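PDB 5DSS: MP-4, which is a seed protein of the Kunitz-type protease inhibitor family that contributes indirectly, through cross-reactive antibodies, to neutralisation of snake venom. Local coordinates for residues R18-I23 / E179-G184; Q51-A56 / E162-G167. All coordinates share one frame; numbering follows the deposited sequence.

Contact 1: R18-I23 / E179-G184; sequences RGKYYI and EKAGGG
E179 and Y22 are joined through their backbones. E179 N donates to Y22 O over 3.0 Å, with an N-H...O angle of 164°. The return bond, Y22 N to E179 O, is weak and bent. The two residues form a loose antiparallel hydrogen-bonded pair, and both side chains start on the same face of the sheet. Strand 20-24 lies between strands 62-63 and 177-180 in this three-stranded antiparallel sheet.

K180 lies over Y21. Its CA sits above one face of the Y21 ring, 3.8 Å from the centroid and 18° off the normal, a CH-pi contact. CG of Y21 stands anti to its own carbonyl carbon (chi1 -62°), which puts the ring beneath K180. The lysine chain bends at chi2 and turns toward K20. Its NZ comes near K20 O, in what would be a weak bond.

A181 N also points to K20 O, but that oxygen is poorly placed in the model and both bonds to it are doubtful. The methyl group of A181 lies beside the K20 side chain, A181 CB to K20 CB 3.5 Å. A181 CB also comes within 4.3 Å of Y22 CE2.

Y21 OH bonds to L16 N, which ties the far end of the ring to the preceding loop. K20 NZ and K180 NZ are 5.4 Å apart, and these like charges probably disfavour each other slightly. The chemistry is thus mainly backbone pairing and apolar cover of a buried tyrosine, with no salt bridge between the segments.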
loop_
_atom_site.group_PDB
_atom_site.type_symbol
_atom_site.label_atom_id
_atom_site.label_comp_id
_atom_site.label_asym_id
_atom_site.label_seq_id
_atom_site.Cartn_x
_atom_site.Cartn_y
_atom_site.Cartn_z
ATOM N N ARG A 18 -0.977 4.381 13.618
ATOM C CA ARG A 18 -0.475 5.758 13.553
ATOM C C ARG A 18 1.034 5.699 13.687
ATOM O O ARG A 18 1.690 6.696 13.976
ATOM C CB ARG A 18 -1.059 6.670 14.643
ATOM C CG ARG A 18 -0.712 8.152 14.424
ATOM C CD ARG A 18 -0.554 9.013 15.684
ATOM N NE ARG A 18 0.414 8.491 16.654
ATOM C CZ ARG A 18 1.732 8.716 16.647
ATOM N NH1 ARG A 18 2.297 9.461 15.705
ATOM N NH2 ARG A 18 2.497 8.193 17.602
ATOM N N GLY A 19 1.583 4.506 13.521
ATOM C CA GLY A 19 3.006 4.348 13.566
ATOM C C GLY A 19 3.472 4.452 12.139
ATOM O O GLY A 19 2.915 3.786 11.256
ATOM N N LYS A 20 4.495 5.277 11.911
ATOM C CA LYS A 20 5.100 5.440 10.594
ATOM C C LYS A 20 6.049 4.303 10.284
ATOM O O LYS A 20 6.914 3.990 11.084
ATOM C CB LYS A 20 5.858 6.752 10.537
ATOM C CG LYS A 20 4.999 7.988 10.689
ATOM C CD LYS A 20 5.776 8.976 11.511
ATOM C CE LYS A 20 7.257 8.897 11.153
ATOM N NZ LYS A 20 8.162 9.788 11.941
ATOM N N TYR A 21 5.879 3.705 9.106
ATOM C CA TYR A 21 6.704 2.598 8.647
ATOM C C TYR A 21 7.120 2.778 7.204
ATOM O O TYR A 21 6.814 3.776 6.588
ATOM C CB TYR A 21 5.938 1.279 8.799
ATOM C CG TYR A 21 5.576 0.931 10.220
ATOM C CD1 TYR A 21 5.086 1.893 11.083
ATOM C CD2 TYR A 21 5.725 -0.364 10.708
ATOM C CE1 TYR A 21 4.750 1.587 12.402
ATOM C CE2 TYR A 21 5.390 -0.674 12.030
ATOM C CZ TYR A 21 4.893 0.311 12.867
ATOM O OH TYR A 21 4.549 0.047 14.163
ATOM N N TYR A 22 7.866 1.816 6.685
ATOM C CA TYR A 22 8.283 1.822 5.295
ATOM C C TYR A 22 7.969 0.410 4.880
ATOM O O TYR A 22 7.857 -0.480 5.718
ATOM C CB TYR A 22 9.802 1.994 5.131
ATOM C CG TYR A 22 10.453 3.330 5.462
ATOM C CD1 TYR A 22 10.422 4.379 4.566
ATOM C CD2 TYR A 22 11.154 3.501 6.652
ATOM C CE1 TYR A 22 11.051 5.572 4.860
ATOM C CE2 TYR A 22 11.780 4.670 6.952
ATOM C CZ TYR A 22 11.732 5.711 6.062
ATOM O OH TYR A 22 12.363 6.910 6.373
ATOM N N ILE A 23 7.790 0.223 3.617
ATOM C CA ILE A 23 7.599 -1.094 3.066
ATOM C C ILE A 23 8.682 -1.368 1.998
ATOM O O ILE A 23 8.658 -0.784 0.937
ATOM C CB ILE A 23 6.164 -1.214 2.500
ATOM C CG1 ILE A 23 5.244 -0.239 3.203
ATOM C CG2 ILE A 23 5.612 -2.609 2.673
ATOM C CD1 ILE A 23 3.884 -0.216 2.611
ATOM N N GLU A 179 9.352 -1.572 8.052
ATOM C CA GLU A 179 10.401 -0.902 8.797
ATOM C C GLU A 179 9.733 0.274 9.454
ATOM O O GLU A 179 9.414 1.250 8.778
ATOM C CB GLU A 179 11.464 -0.428 7.801
ATOM C CG GLU A 179 12.876 -0.159 8.316
ATOM C CD GLU A 179 13.588 0.798 7.356
ATOM O OE1 GLU A 179 12.882 1.320 6.472
ATOM O OE2 GLU A 179 14.813 1.034 7.432
ATOM N N LYS A 180 9.495 0.176 10.762
ATOM C CA LYS A 180 8.973 1.304 11.512
ATOM C C LYS A 180 9.901 2.499 11.141
ATOM O O LYS A 180 11.055 2.302 10.778
ATOM C CB LYS A 180 9.041 1.019 13.023
ATOM C CG LYS A 180 8.824 2.238 13.914
ATOM C CD LYS A 180 7.512 2.960 13.594
ATOM C CE LYS A 180 7.311 4.186 14.484
ATOM N NZ LYS A 180 6.302 5.166 13.992
ATOM N N ALA A 181 9.380 3.717 11.220
ATOM C CA ALA A 181 10.153 4.893 10.845
ATOM C C ALA A 181 10.897 5.514 12.015
ATOM O O ALA A 181 11.477 6.586 11.873
ATOM C CB ALA A 181 9.251 5.922 10.192
ATOM N N GLY A 182 10.882 4.830 13.158
ATOM C CA GLY A 182 11.537 5.301 14.368
ATOM C C GLY A 182 10.524 5.867 15.347
ATOM O O GLY A 182 9.319 5.745 15.128
ATOM N N GLY A 183 11.010 6.524 16.399
ATOM C CA GLY A 183 10.145 7.160 17.379
ATOM C C GLY A 183 10.229 6.656 18.810
ATOM O O GLY A 183 10.950 5.712 19.128
ATOM N N GLY A 184 9.516 7.395 19.651
ATOM C CA GLY A 184 9.135 7.033 20.994
ATOM C C GLY A 184 7.651 7.358 20.987
ATOM O O GLY A 184 7.271 8.475 20.638
#

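Contact 2: Q51-A56 / E162-G167; sequences QDYNEA and EGRRLG
A short antiparallel beta pairing, followed by what is probably an Asx turn, makes up this contact between Q51 at the end of strand 49-51 and R164 at the start of strand 164-167. Q51 N donates to R164 O over 3.1 Å, with an N-H...O angle of 141°. The reverse bond, R164 N to Q51 O, is weak at 3.4 Å. The two side chains leave the same face of the sheet and touch near their bases, Q51 CB to R164 CB 3.6 Å. The Q51 chain then bends at chi2 (-139°), and its amide NE2 meets the methyl CD2 of L166 at 3.3 Å.

After Q51 the chain turns. D52 OD1 accepts from N54 N over 3.2 Å, consistent with an Asx turn, though the carboxylate sits too close to N54 O for its place to be sure. Y53 reaches back from this turn to the other segment. Its CE2 lies 3.4 Å from G163 CA, and its OH is 2.7 Å from G163 O. R164 runs extended from CG to NE and brings NH1 to the edge of the Y53 ring, near its plane. The ring and guanidinium planes are 76° apart, with Y53 CZ over one face of the guanidinium. R164 NH2 has a weak bond to P30 O.

Strand 164-167 lies between strands 49-51 and 156-157 in a four-stranded antiparallel sheet. R157 of strand 156-157 packs against Q51, R164 and L166, and L174 from a loop also touches Q51 and L166.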
loop_
_atom_site.group_PDB
_atom_site.type_symbol
_atom_site.label_atom_id
_atom_site.label_comp_id
_atom_site.label_asym_id
_atom_site.label_seq_id
_atom_site.Cartn_x
_atom_site.Cartn_y
_atom_site.Cartn_z
ATOM N N GLN A 51 6.673 2.223 -6.897
ATOM C CA GLN A 51 7.675 1.365 -6.327
ATOM C C GLN A 51 8.917 1.631 -7.107
ATOM O O GLN A 51 8.938 1.814 -8.324
ATOM C CB GLN A 51 7.394 -0.062 -6.540
ATOM C CG GLN A 51 6.277 -0.596 -5.706
ATOM C CD GLN A 51 6.663 -1.942 -5.212
ATOM O OE1 GLN A 51 7.868 -2.276 -5.160
ATOM N NE2 GLN A 51 5.666 -2.766 -4.859
ATOM N N ASP A 52 9.985 1.632 -6.418
ATOM C CA ASP A 52 11.229 2.075 -6.904
ATOM C C ASP A 52 11.975 1.036 -7.637
ATOM O O ASP A 52 12.001 -0.043 -7.230
ATOM C CB ASP A 52 12.006 2.347 -5.689
ATOM C CG ASP A 52 12.734 3.555 -5.738
ATOM O OD1 ASP A 52 13.343 3.908 -6.668
ATOM O OD2 ASP A 52 12.687 4.216 -4.806
ATOM N N TYR A 53 12.639 1.375 -8.689
ATOM C CA TYR A 53 13.506 0.474 -9.409
ATOM C C TYR A 53 14.888 0.544 -8.779
ATOM O O TYR A 53 15.809 -0.230 -9.137
ATOM C CB TYR A 53 13.551 0.818 -10.898
ATOM C CG TYR A 53 12.344 0.310 -11.694
ATOM C CD1 TYR A 53 11.692 -0.891 -11.348
ATOM C CD2 TYR A 53 11.881 1.012 -12.801
ATOM C CE1 TYR A 53 10.605 -1.348 -12.065
ATOM C CE2 TYR A 53 10.809 0.543 -13.538
ATOM C CZ TYR A 53 10.166 -0.632 -13.171
ATOM O OH TYR A 53 9.087 -1.061 -13.949
ATOM N N ASN A 54 15.019 1.463 -7.828
ATOM C CA ASN A 54 16.242 1.680 -7.076
ATOM C C ASN A 54 16.026 1.543 -5.563
ATOM O O ASN A 54 15.027 2.021 -5.013
ATOM C CB ASN A 54 16.855 3.043 -7.435
ATOM C CG ASN A 54 18.329 3.133 -7.098
ATOM O OD1 ASN A 54 19.177 2.525 -7.752
ATOM N ND2 ASN A 54 18.649 3.928 -6.085
ATOM N N GLU A 55 17.018 0.942 -4.905
ATOM C CA GLU A 55 16.993 0.673 -3.461
ATOM C C GLU A 55 17.560 1.672 -2.468
ATOM O O GLU A 55 17.670 1.398 -1.307
ATOM C CB GLU A 55 17.503 -0.712 -3.142
ATOM C CG GLU A 55 17.132 -1.710 -4.236
ATOM C CD GLU A 55 17.922 -1.532 -5.523
ATOM O OE1 GLU A 55 18.649 -0.523 -5.699
ATOM O OE2 GLU A 55 17.815 -2.423 -6.388
ATOM N N ALA A 56 17.981 2.831 -2.972
ATOM C CA ALA A 56 18.568 3.850 -2.149
ATOM C C ALA A 56 17.539 4.643 -1.344
ATOM O O ALA A 56 17.836 5.360 -0.363
ATOM C CB ALA A 56 19.305 4.775 -3.033
ATOM N N GLU A 162 7.705 3.387 -16.121
ATOM C CA GLU A 162 7.999 4.630 -15.412
ATOM C C GLU A 162 8.567 4.341 -14.043
ATOM O O GLU A 162 9.275 5.148 -13.438
ATOM C CB GLU A 162 6.692 5.374 -15.320
ATOM C CG GLU A 162 5.774 4.913 -16.447
ATOM C CD GLU A 162 4.860 5.989 -16.964
ATOM O OE1 GLU A 162 4.137 6.565 -16.137
ATOM O OE2 GLU A 162 4.860 6.238 -18.187
ATOM N N GLY A 163 8.244 3.140 -13.598
ATOM C CA GLY A 163 8.530 2.660 -12.272
ATOM C C GLY A 163 7.562 1.509 -12.205
ATOM O O GLY A 163 7.331 0.818 -13.198
ATOM N N ARG A 164 6.973 1.323 -11.038
ATOM C CA ARG A 164 6.097 0.220 -10.823
ATOM C C ARG A 164 4.829 0.624 -10.072
ATOM O O ARG A 164 4.832 0.760 -8.845
ATOM C CB ARG A 164 6.850 -0.786 -10.002
ATOM C CG ARG A 164 6.724 -2.198 -10.490
ATOM C CD ARG A 164 7.622 -2.989 -9.591
ATOM N NE ARG A 164 8.121 -4.160 -10.272
ATOM C CZ ARG A 164 9.405 -4.388 -10.468
ATOM N NH1 ARG A 164 10.296 -3.503 -10.014
ATOM N NH2 ARG A 164 9.778 -5.516 -11.082
ATOM N N ARG A 165 3.741 0.806 -10.814
ATOM C CA ARG A 165 2.466 1.189 -10.222
ATOM C C ARG A 165 1.893 -0.043 -9.543
ATOM O O ARG A 165 1.731 -1.094 -10.173
ATOM C CB ARG A 165 1.469 1.667 -11.321
ATOM C CG ARG A 165 2.057 2.826 -12.143
ATOM C CD ARG A 165 1.489 3.044 -13.533
ATOM N NE ARG A 165 0.235 3.789 -13.479
ATOM C CZ ARG A 165 -0.330 4.432 -14.510
ATOM N NH1 ARG A 165 0.240 4.442 -15.717
ATOM N NH2 ARG A 165 -1.479 5.080 -14.336
ATOM N N LEU A 166 1.619 0.056 -8.250
ATOM C CA LEU A 166 0.933 -1.031 -7.594
ATOM C C LEU A 166 -0.442 -1.287 -8.196
ATOM O O LEU A 166 -0.977 -0.437 -8.901
ATOM C CB LEU A 166 0.773 -0.731 -6.115
ATOM C CG LEU A 166 1.953 -0.959 -5.185
ATOM C CD1 LEU A 166 1.509 -0.617 -3.765
ATOM C CD2 LEU A 166 2.414 -2.402 -5.298
ATOM N N GLY A 167 -1.029 -2.447 -7.898
ATOM C CA GLY A 167 -2.324 -2.776 -8.449
ATOM C C GLY A 167 -2.857 -4.002 -7.769
ATOM O O GLY A 167 -2.144 -4.604 -6.976
#

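In the fold
Contacts 1 and 2 lie in two separate antiparallel sheets, with centres 20 Å apart. Their nearest atoms are about 6 Å apart and do not touch. Along the chain contact 2 is nested inside the loop that contact 1 closes: 18-23 comes first, then 51-56, 162-167 and finally 179-184. Strands 164-167 and 177-180 follow each other, so the late part of the chain supplies one strand to each pairing. Contact 1 joins a segment near the N-terminal end to the C-terminal segment. The fold is almost all loop and short strand, without helix, consistent with the beta-trefoil of Kunitz-type inhibitors. Both contacts are structural pairings that join early segments to late ones.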